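Local coordinates for protein 2-pyrone-4,6-dicarboxylic acid hydrolase, putative (Pseudomonas putida, PDB 2FFI) that is a putative TIM-barrel amidohydrolase that probably opens the lactone ring of 2-pyrone-4,6-dicarboxylate, at residues A[15-20]-A[230-235]; A[110-115]-A[141-146]; A[200-205]-A[234-239]. All blocks are in the same frame, centred on the assembly; numbering follows the deposited sequence.

Contact 1. Residues A[15-20]-A[230-235]. With PO4 (phosphate ion), chain C.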
loop_
_atom_site.group_PDB
_atom_site.type_symbol
_atom_site.label_atom_id
_atom_site.label_comp_id
_atom_site.label_asym_id
_atom_site.label_seq_id
_atom_site.Cartn_x
_atom_site.Cartn_y
_atom_site.Cartn_z
ATOM N N ILE A 15 12.324 -2.750 -4.978
ATOM C CA ILE A 15 11.086 -3.275 -4.387
ATOM C C ILE A 15 9.801 -2.490 -4.635
ATOM O O ILE A 15 9.694 -1.320 -4.275
ATOM C CB ILE A 15 11.197 -3.414 -2.856
ATOM C CG1 ILE A 15 12.422 -4.261 -2.474
ATOM C CG2 ILE A 15 9.920 -4.049 -2.319
ATOM C CD1 ILE A 15 12.814 -4.157 -0.997
ATOM N N ASP A 16 8.820 -3.165 -5.232
ATOM C CA ASP A 16 7.501 -2.581 -5.519
ATOM C C ASP A 16 6.578 -2.802 -4.323
ATOM O O ASP A 16 6.247 -3.936 -4.016
ATOM C CB ASP A 16 6.869 -3.257 -6.757
ATOM C CG ASP A 16 5.382 -2.929 -6.925
ATOM O OD1 ASP A 16 4.748 -3.525 -7.835
ATOM O OD2 ASP A 16 4.848 -2.077 -6.162
ATOM N N SER A 17 6.159 -1.741 -3.646
ATOM C CA SER A 17 5.244 -1.925 -2.524
ATOM C C SER A 17 3.835 -1.687 -3.063
ATOM O O SER A 17 3.637 -0.849 -3.927
ATOM C CB SER A 17 5.560 -0.951 -1.380
ATOM O OG SER A 17 5.425 0.396 -1.787
ATOM N N HIS A 18 2.863 -2.447 -2.589
ATOM C CA HIS A 18 1.477 -2.290 -3.049
ATOM C C HIS A 18 1.186 -2.799 -4.472
ATOM O O HIS A 18 1.593 -2.207 -5.464
ATOM C CB HIS A 18 1.042 -0.825 -2.944
ATOM C CG HIS A 18 -0.415 -0.656 -2.665
ATOM N ND1 HIS A 18 -1.389 -0.914 -3.604
ATOM C CD2 HIS A 18 -1.066 -0.266 -1.545
ATOM C CE1 HIS A 18 -2.578 -0.688 -3.076
ATOM N NE2 HIS A 18 -2.410 -0.293 -1.827
ATOM N N ALA A 19 0.448 -3.897 -4.550
ATOM C CA ALA A 19 0.071 -4.508 -5.819
ATOM C C ALA A 19 -0.944 -5.627 -5.530
ATOM O O ALA A 19 -0.969 -6.171 -4.429
ATOM C CB ALA A 19 1.309 -5.066 -6.512
ATOM N N HIS A 20 -1.763 -5.978 -6.515
ATOM C CA HIS A 20 -2.775 -7.010 -6.336
ATOM C C HIS A 20 -2.667 -8.134 -7.363
ATOM O O HIS A 20 -2.205 -7.912 -8.477
ATOM C CB HIS A 20 -4.173 -6.386 -6.454
ATOM C CG HIS A 20 -4.388 -5.209 -5.565
ATOM N ND1 HIS A 20 -4.397 -5.316 -4.189
ATOM C CD2 HIS A 20 -4.535 -3.892 -5.841
ATOM C CE1 HIS A 20 -4.529 -4.115 -3.661
ATOM N NE2 HIS A 20 -4.613 -3.233 -4.641
ATOM N N ARG A 230 10.739 7.183 4.912
ATOM C CA ARG A 230 9.343 6.960 5.234
ATOM C C ARG A 230 8.438 7.008 4.024
ATOM O O ARG A 230 7.228 6.855 4.151
ATOM C CB ARG A 230 8.874 7.974 6.271
ATOM C CG ARG A 230 9.431 7.707 7.647
ATOM C CD ARG A 230 8.740 6.536 8.286
ATOM N NE ARG A 230 9.359 6.208 9.564
ATOM C CZ ARG A 230 10.560 5.658 9.685
ATOM N NH1 ARG A 230 11.049 5.395 10.883
ATOM N NH2 ARG A 230 11.267 5.363 8.605
ATOM N N LEU A 231 9.024 7.216 2.851
ATOM C CA LEU A 231 8.257 7.253 1.616
ATOM C C LEU A 231 8.689 6.116 0.689
ATOM O O LEU A 231 9.880 5.901 0.474
ATOM C CB LEU A 231 8.448 8.596 0.923
ATOM C CG LEU A 231 7.690 9.778 1.542
ATOM C CD1 LEU A 231 8.232 10.052 2.908
ATOM C CD2 LEU A 231 7.834 11.034 0.678
HETATM N N MSE A 232 7.722 5.381 0.148
HETATM C CA MSE A 232 8.036 4.281 -0.757
HETATM C C MSE A 232 7.108 4.286 -1.962
HETATM O O MSE A 232 5.939 4.660 -1.857
HETATM C CB MSE A 232 7.915 2.940 -0.042
HETATM C CG MSE A 232 6.499 2.523 0.239
HETATM SE SE MSE A 232 6.421 1.366 1.776
HETATM C CE MSE A 232 5.708 2.648 3.006
ATOM N N TRP A 233 7.630 3.858 -3.105
ATOM C CA TRP A 233 6.842 3.826 -4.332
ATOM C C TRP A 233 6.060 2.544 -4.556
ATOM O O TRP A 233 6.553 1.448 -4.301
ATOM C CB TRP A 233 7.742 4.043 -5.550
ATOM C CG TRP A 233 7.016 3.930 -6.865
ATOM C CD1 TRP A 233 6.383 4.933 -7.546
ATOM C CD2 TRP A 233 6.871 2.739 -7.670
ATOM N NE1 TRP A 233 5.858 4.437 -8.725
ATOM C CE2 TRP A 233 6.147 3.102 -8.826
ATOM C CE3 TRP A 233 7.283 1.403 -7.523
ATOM C CZ2 TRP A 233 5.833 2.186 -9.832
ATOM C CZ3 TRP A 233 6.963 0.481 -8.529
ATOM C CH2 TRP A 233 6.248 0.882 -9.670
ATOM N N GLY A 234 4.842 2.694 -5.063
ATOM C CA GLY A 234 4.016 1.539 -5.368
ATOM C C GLY A 234 3.525 1.583 -6.808
ATOM O O GLY A 234 3.378 2.656 -7.369
ATOM N N SER A 235 3.290 0.437 -7.429
ATOM C CA SER A 235 2.808 0.461 -8.797
ATOM C C SER A 235 1.279 0.463 -8.770
ATOM O O SER A 235 0.623 1.081 -9.616
ATOM C CB SER A 235 3.310 -0.761 -9.563
ATOM O OG SER A 235 2.863 -1.970 -8.964
HETATM P P PO4 C . -6.095 -0.178 -4.351
HETATM O O1 PO4 C . -5.943 -1.220 -3.304
HETATM O O2 PO4 C . -7.419 0.479 -4.217
HETATM O O3 PO4 C . -5.030 0.840 -4.194
HETATM O O4 PO4 C . -5.993 -0.813 -5.688
#
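Asp16 and Ser235 face each other through carboxylate and hydroxyl, while the Asp16 carboxylate also collects a backbone N-H of the same serine. Ser235 OG donates to Asp16 OD1 at 2.7 Å, arriving on the syn side and 31° out of the carboxylate plane. Ser235 N reaches Asp16 OD2 at 3.2 Å from above that plane, so one residue holds both oxygens and limits rotation of the carboxylate. The CG of Asp16 lies trans to its own backbone N (chi1 167°), which carries the group across to the serine. Ser235 N also lies over one face of the Trp233 ring, toward its rim, and Phe54 stacks on that indole. Here strand 15-16, the first of the TIM barrel, meets strand 231-234, the last, and the contact helps to close the barrel. Ser17 grips a single carbonyl: Ser17 N donates to Trp233 O at 3.3 Å, and Ser17 OG donates to Trp233 O at 2.9 Å from above the carbonyl plane. Selenomethionine Met232 brings CG and SE alongside the Ser17 hydroxyl. Beyond the strand, His20 NE2 makes weak hydrogen bonds to O1 and O4 of the bound phosphate, with O1 near the ring plane.

Contact 2. Residues A[110-115]-A[141-146]. With PO4 (phosphate ion), chain C.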
loop_
_atom_site.group_PDB
_atom_site.type_symbol
_atom_site.label_atom_id
_atom_site.label_comp_id
_atom_site.label_asym_id
_atom_site.label_seq_id
_atom_site.Cartn_x
_atom_site.Cartn_y
_atom_site.Cartn_z
ATOM N N ARG A 110 -4.348 -4.432 6.208
ATOM C CA ARG A 110 -4.970 -3.278 5.573
ATOM C C ARG A 110 -6.439 -3.265 5.950
ATOM O O ARG A 110 -7.158 -4.232 5.724
ATOM C CB ARG A 110 -4.850 -3.363 4.048
ATOM C CG ARG A 110 -5.093 -2.036 3.306
ATOM C CD ARG A 110 -5.579 -2.294 1.876
ATOM N NE ARG A 110 -5.332 -1.179 0.952
ATOM C CZ ARG A 110 -5.631 -1.214 -0.348
ATOM N NH1 ARG A 110 -5.371 -0.170 -1.119
ATOM N NH2 ARG A 110 -6.207 -2.292 -0.881
ATOM N N LEU A 111 -6.882 -2.170 6.539
ATOM C CA LEU A 111 -8.277 -2.035 6.927
ATOM C C LEU A 111 -9.067 -1.767 5.644
ATOM O O LEU A 111 -10.134 -2.367 5.414
ATOM C CB LEU A 111 -8.429 -0.860 7.896
ATOM C CG LEU A 111 -7.569 -0.942 9.159
ATOM C CD1 LEU A 111 -7.802 0.273 9.993
ATOM C CD2 LEU A 111 -7.906 -2.200 9.940
ATOM N N ASN A 112 -8.516 -0.861 4.824
ATOM C CA ASN A 112 -9.084 -0.442 3.534
ATOM C C ASN A 112 -10.546 0.003 3.598
ATOM O O ASN A 112 -11.452 -0.787 3.337
ATOM C CB ASN A 112 -8.939 -1.561 2.498
ATOM C CG ASN A 112 -9.545 -1.197 1.146
ATOM O OD1 ASN A 112 -9.017 -0.361 0.403
ATOM N ND2 ASN A 112 -10.665 -1.829 0.821
ATOM N N LEU A 113 -10.773 1.271 3.934
ATOM C CA LEU A 113 -12.132 1.800 4.040
ATOM C C LEU A 113 -12.635 2.321 2.685
ATOM O O LEU A 113 -13.526 1.724 2.078
ATOM C CB LEU A 113 -12.174 2.907 5.090
ATOM C CG LEU A 113 -11.521 2.602 6.441
ATOM C CD1 LEU A 113 -11.869 1.182 6.895
ATOM C CD2 LEU A 113 -10.027 2.764 6.326
HETATM N N MSE A 114 -12.060 3.434 2.233
HETATM C CA MSE A 114 -12.376 4.061 0.943
HETATM C C MSE A 114 -13.723 3.667 0.360
HETATM O O MSE A 114 -13.823 2.672 -0.355
HETATM C CB MSE A 114 -11.288 3.718 -0.072
HETATM C CG MSE A 114 -11.235 4.642 -1.270
HETATM SE SE MSE A 114 -10.894 6.351 -0.803
HETATM C CE MSE A 114 -12.361 7.134 -1.384
ATOM N N GLY A 115 -14.752 4.462 0.644
ATOM C CA GLY A 115 -16.084 4.144 0.158
ATOM C C GLY A 115 -16.813 3.241 1.141
ATOM O O GLY A 115 -17.827 2.632 0.810
ATOM N N GLU A 141 -2.149 -0.623 7.298
ATOM C CA GLU A 141 -2.281 0.171 6.076
ATOM C C GLU A 141 -3.610 0.896 5.997
ATOM O O GLU A 141 -4.665 0.301 6.202
ATOM C CB GLU A 141 -2.135 -0.720 4.846
ATOM C CG GLU A 141 -1.332 -0.090 3.734
ATOM C CD GLU A 141 -1.449 -0.864 2.445
ATOM O OE1 GLU A 141 -1.543 -2.108 2.511
ATOM O OE2 GLU A 141 -1.434 -0.243 1.362
ATOM N N LEU A 142 -3.547 2.182 5.686
ATOM C CA LEU A 142 -4.746 2.995 5.570
ATOM C C LEU A 142 -5.007 3.401 4.123
ATOM O O LEU A 142 -4.082 3.557 3.328
ATOM C CB LEU A 142 -4.625 4.247 6.440
ATOM C CG LEU A 142 -5.235 4.225 7.844
ATOM C CD1 LEU A 142 -5.506 2.812 8.300
ATOM C CD2 LEU A 142 -4.302 4.949 8.792
ATOM N N HIS A 143 -6.280 3.552 3.789
ATOM C CA HIS A 143 -6.680 3.947 2.460
ATOM C C HIS A 143 -8.011 4.692 2.551
ATOM O O HIS A 143 -9.064 4.069 2.644
ATOM C CB HIS A 143 -6.817 2.709 1.589
ATOM C CG HIS A 143 -7.210 3.014 0.179
ATOM N ND1 HIS A 143 -6.926 4.217 -0.431
ATOM C CD2 HIS A 143 -7.858 2.268 -0.748
ATOM C CE1 HIS A 143 -7.382 4.201 -1.675
ATOM N NE2 HIS A 143 -7.951 3.027 -1.888
ATOM N N ARG A 144 -7.960 6.022 2.549
ATOM C CA ARG A 144 -9.179 6.820 2.631
ATOM C C ARG A 144 -8.892 8.283 2.304
ATOM O O ARG A 144 -7.729 8.675 2.245
ATOM C CB ARG A 144 -9.793 6.697 4.028
ATOM C CG ARG A 144 -11.304 6.886 4.040
ATOM C CD ARG A 144 -11.882 6.665 5.424
ATOM N NE ARG A 144 -13.298 6.288 5.378
ATOM C CZ ARG A 144 -14.278 7.091 4.981
ATOM N NH1 ARG A 144 -14.013 8.333 4.590
ATOM N NH2 ARG A 144 -15.525 6.645 4.981
ATOM N N GLN A 145 -9.931 9.094 2.094
ATOM C CA GLN A 145 -9.710 10.506 1.752
ATOM C C GLN A 145 -8.745 11.130 2.735
ATOM O O GLN A 145 -8.839 10.859 3.926
ATOM C CB GLN A 145 -10.996 11.336 1.805
ATOM C CG GLN A 145 -12.197 10.780 1.094
ATOM C CD GLN A 145 -13.014 9.910 1.995
ATOM O OE1 GLN A 145 -12.774 8.713 2.110
ATOM N NE2 GLN A 145 -13.975 10.515 2.668
ATOM N N VAL A 146 -7.855 11.995 2.258
ATOM C CA VAL A 146 -6.894 12.624 3.157
ATOM C C VAL A 146 -7.595 13.281 4.329
ATOM O O VAL A 146 -7.022 13.389 5.412
ATOM C CB VAL A 146 -6.061 13.715 2.469
ATOM C CG1 VAL A 146 -6.915 14.937 2.188
ATOM C CG2 VAL A 146 -4.899 14.093 3.361
HETATM P P PO4 C . -6.095 -0.178 -4.351
HETATM O O1 PO4 C . -5.943 -1.220 -3.304
HETATM O O2 PO4 C . -7.419 0.479 -4.217
HETATM O O3 PO4 C . -5.030 0.840 -4.194
HETATM O O4 PO4 C . -5.993 -0.813 -5.688
#
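Arg110 and Glu141 stand on the same face of the barrel sheet, and the arginine can be traced from its root to the phosphate. Its CB lies against both CB and OE1 of Glu141. Arg110 CG packs closer, 3.6 Å from Glu141 CB, and CD passes the same carboxylate oxygen. Arg110 NE is 4.0 Å from Glu141 OE2, but that oxygen sits well out of the guanidinium plane, so the two interact through charge alone; the carboxylate has its salt bridge with Lys197. Because CG is trans to the backbone N (chi1 -163°) and the chain stays extended as far as NE, the guanidinium is carried beyond Glu141 to lie beside His143, the two planes only 7° apart. There Arg110 NH1 comes 3.5 Å from His143 CD2, and Asn112 OD1 lies over one face of the guanidinium while meeting the His143 ring at its edge. At the tip NH1 and NH2 converge on one phosphate oxygen, with Arg110 NH2 2.7 Å from PO4 O1, and NH1 also forms a salt bridge with Asp166. Across the histidine, selenomethionine Met114 lays its CB over the ring, 3.9 Å from the centroid, in a CH-pi contact, with SE over the ring as well. Weak backbone bonds, Leu111 N to Glu141 O and Met114 N to His143 O, run alongside. The loops line a pocket holding a phosphate, probably from the crystallisation liquor, among basic and acidic groups at the C-terminal ends of the barrel strands, where TIM-barrel enzymes have their active sites, consistent with a dicarboxylate site.

Contact 3. Residues A[200-205]-A[234-239]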
loop_
_atom_site.group_PDB
_atom_site.type_symbol
_atom_site.label_atom_id
_atom_site.label_comp_id
_atom_site.label_asym_id
_atom_site.label_seq_id
_atom_site.Cartn_x
_atom_site.Cartn_y
_atom_site.Cartn_z
ATOM N N GLY A 200 -0.075 5.336 -7.393
ATOM C CA GLY A 200 -1.352 5.600 -8.025
ATOM C C GLY A 200 -1.702 7.061 -8.072
ATOM O O GLY A 200 -2.734 7.463 -7.546
ATOM N N ILE A 201 -0.865 7.873 -8.702
ATOM C CA ILE A 201 -1.210 9.285 -8.746
ATOM C C ILE A 201 -2.475 9.428 -9.594
ATOM O O ILE A 201 -3.228 10.380 -9.426
ATOM C CB ILE A 201 -0.084 10.178 -9.343
ATOM C CG1 ILE A 201 -0.116 10.095 -10.863
ATOM C CG2 ILE A 201 1.259 9.764 -8.788
ATOM C CD1 ILE A 201 0.458 11.334 -11.526
ATOM N N TYR A 202 -2.717 8.475 -10.488
ATOM C CA TYR A 202 -3.898 8.543 -11.344
ATOM C C TYR A 202 -5.207 8.418 -10.570
ATOM O O TYR A 202 -6.280 8.291 -11.166
ATOM C CB TYR A 202 -3.854 7.464 -12.413
ATOM C CG TYR A 202 -3.611 6.092 -11.863
ATOM C CD1 TYR A 202 -2.322 5.566 -11.810
ATOM C CD2 TYR A 202 -4.671 5.309 -11.408
ATOM C CE1 TYR A 202 -2.090 4.290 -11.321
ATOM C CE2 TYR A 202 -4.452 4.029 -10.912
ATOM C CZ TYR A 202 -3.157 3.521 -10.875
ATOM O OH TYR A 202 -2.920 2.247 -10.405
ATOM N N ARG A 203 -5.121 8.466 -9.243
ATOM C CA ARG A 203 -6.300 8.365 -8.387
ATOM C C ARG A 203 -6.648 9.697 -7.724
ATOM O O ARG A 203 -7.668 9.818 -7.052
ATOM C CB ARG A 203 -6.063 7.307 -7.308
ATOM C CG ARG A 203 -6.068 5.896 -7.841
ATOM C CD ARG A 203 -5.886 4.881 -6.731
ATOM N NE ARG A 203 -5.737 3.523 -7.247
ATOM C CZ ARG A 203 -6.732 2.790 -7.741
ATOM N NH1 ARG A 203 -6.490 1.560 -8.180
ATOM N NH2 ARG A 203 -7.965 3.279 -7.795
ATOM N N LEU A 204 -5.802 10.698 -7.928
ATOM C CA LEU A 204 -6.014 12.004 -7.327
ATOM C C LEU A 204 -7.181 12.840 -7.846
ATOM O O LEU A 204 -7.156 14.064 -7.729
ATOM C CB LEU A 204 -4.714 12.812 -7.399
ATOM C CG LEU A 204 -3.634 12.445 -6.360
ATOM C CD1 LEU A 204 -4.075 11.226 -5.531
ATOM C CD2 LEU A 204 -2.295 12.175 -7.054
ATOM N N GLN A 205 -8.201 12.184 -8.401
ATOM C CA GLN A 205 -9.397 12.874 -8.905
ATOM C C GLN A 205 -9.119 13.995 -9.884
ATOM O O GLN A 205 -9.922 14.916 -10.023
ATOM C CB GLN A 205 -10.212 13.468 -7.754
ATOM C CG GLN A 205 -11.433 12.672 -7.378
ATOM C CD GLN A 205 -11.073 11.274 -6.953
ATOM O OE1 GLN A 205 -11.071 10.334 -7.762
ATOM N NE2 GLN A 205 -10.750 11.124 -5.670
ATOM N N GLY A 234 4.842 2.694 -5.063
ATOM C CA GLY A 234 4.016 1.539 -5.368
ATOM C C GLY A 234 3.525 1.583 -6.808
ATOM O O GLY A 234 3.378 2.656 -7.369
ATOM N N SER A 235 3.290 0.437 -7.429
ATOM C CA SER A 235 2.808 0.461 -8.797
ATOM C C SER A 235 1.279 0.463 -8.770
ATOM O O SER A 235 0.623 1.081 -9.616
ATOM C CB SER A 235 3.310 -0.761 -9.563
ATOM O OG SER A 235 2.863 -1.970 -8.964
ATOM N N ASP A 236 0.717 -0.244 -7.795
ATOM C CA ASP A 236 -0.729 -0.339 -7.639
ATOM C C ASP A 236 -1.356 -1.207 -8.717
ATOM O O ASP A 236 -2.563 -1.155 -8.950
ATOM C CB ASP A 236 -1.374 1.043 -7.675
ATOM C CG ASP A 236 -2.782 1.022 -7.154
ATOM O OD1 ASP A 236 -3.565 1.932 -7.490
ATOM O OD2 ASP A 236 -3.097 0.088 -6.388
ATOM N N TRP A 237 -0.514 -1.988 -9.381
ATOM C CA TRP A 237 -0.933 -2.884 -10.451
ATOM C C TRP A 237 -1.978 -3.845 -9.874
ATOM O O TRP A 237 -1.930 -4.176 -8.691
ATOM C CB TRP A 237 0.290 -3.667 -10.940
ATOM C CG TRP A 237 0.029 -4.565 -12.110
ATOM C CD1 TRP A 237 0.090 -4.222 -13.427
ATOM C CD2 TRP A 237 -0.315 -5.950 -12.070
ATOM N NE1 TRP A 237 -0.190 -5.299 -14.207
ATOM C CE2 TRP A 237 -0.447 -6.378 -13.406
ATOM C CE3 TRP A 237 -0.535 -6.868 -11.037
ATOM C CZ2 TRP A 237 -0.782 -7.700 -13.745
ATOM C CZ3 TRP A 237 -0.870 -8.186 -11.369
ATOM C CH2 TRP A 237 -0.993 -8.585 -12.719
ATOM N N PRO A 238 -2.927 -4.319 -10.699
ATOM C CA PRO A 238 -3.071 -4.026 -12.124
ATOM C C PRO A 238 -3.772 -2.694 -12.393
ATOM O O PRO A 238 -4.264 -2.455 -13.498
ATOM C CB PRO A 238 -3.867 -5.211 -12.615
ATOM C CG PRO A 238 -4.805 -5.431 -11.488
ATOM C CD PRO A 238 -3.932 -5.310 -10.270
ATOM N N HIS A 239 -3.788 -1.831 -11.380
ATOM C CA HIS A 239 -4.430 -0.525 -11.474
ATOM C C HIS A 239 -5.926 -0.743 -11.720
ATOM O O HIS A 239 -6.394 -0.631 -12.849
ATOM C CB HIS A 239 -3.822 0.290 -12.626
ATOM C CG HIS A 239 -2.343 0.119 -12.774
ATOM N ND1 HIS A 239 -1.785 -0.864 -13.564
ATOM C CD2 HIS A 239 -1.304 0.765 -12.192
ATOM C CE1 HIS A 239 -0.469 -0.817 -13.460
ATOM N NE2 HIS A 239 -0.152 0.162 -12.634
#
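Asp236 turns its CG trans to the backbone N (chi1 -165°), and Arg203, extended from CG to NE with its CG trans to the carbonyl carbon, advances from the opposite direction; the two charged groups therefore meet in a salt bridge. The arginine comes side-on and spends two nitrogens, NE and NH1, on one oxygen. Arg203 NE donates to Asp236 OD1 at 2.7 Å, nearly along the C-O bond direction, and Arg203 NH1 adds a second bond to Asp236 OD1 at 3.0 Å. OD1 lies in the guanidinium plane, whereas the carboxylate plane is turned 62° against it, so the pair is a bifurcated grip and differs from a coplanar two-oxygen bridge. NH1 is held further by the backbone O of Thr240, which restrains rotation of the guanidinium. Tyr202 crosses the carboxylate obliquely, and Tyr202 OH stands 3.0 Å from Asp236 OD1. Tyr202 CE2 lies over one face of the Arg203 guanidinium, toward its rim, while Gly200 CA rests above one face of the tyrosine ring. The side chains of Tyr202 and His239 cross at about a right angle, but their rings are inclined obliquely, centroids 5.6 Å apart. His239 N donates to Asp236 O, closing a type VI turn that contains the cis peptide between Trp237 and Pro238. The contact joins the loops that follow strands 194-199 and 231-234, and the Asp236 side chain comes within about 3 Å of the phosphate. An aspartate following the last barrel strand is a recurrent active-site feature of amidohydrolase-type TIM barrels; a corresponding role here is probable.

How the contacts relate
Along the chain, 15-20 comes first, the two segments of contact 2 follow, then 200-205, and last the stretch around 234 on which contacts 1 and 3 both end, sharing Gly234 and Ser235. Contacts 1 and 3 have centres about 10 Å apart and are joined by probable backbone hydrogen bonds from His20 N to Trp237 O and from Asp236 N to His18 O. Contact 2 lies about 16 Å from contact 1 and 14 Å from contact 3, centre to centre, yet His18 packs against Glu141 and Arg110. Strands 139-142, 194-199 and 231-234 share one parallel sheet. All three contacts border one pocket: His20 and Arg110 bind its phosphate, and Asp236 lies about 3 Å from it.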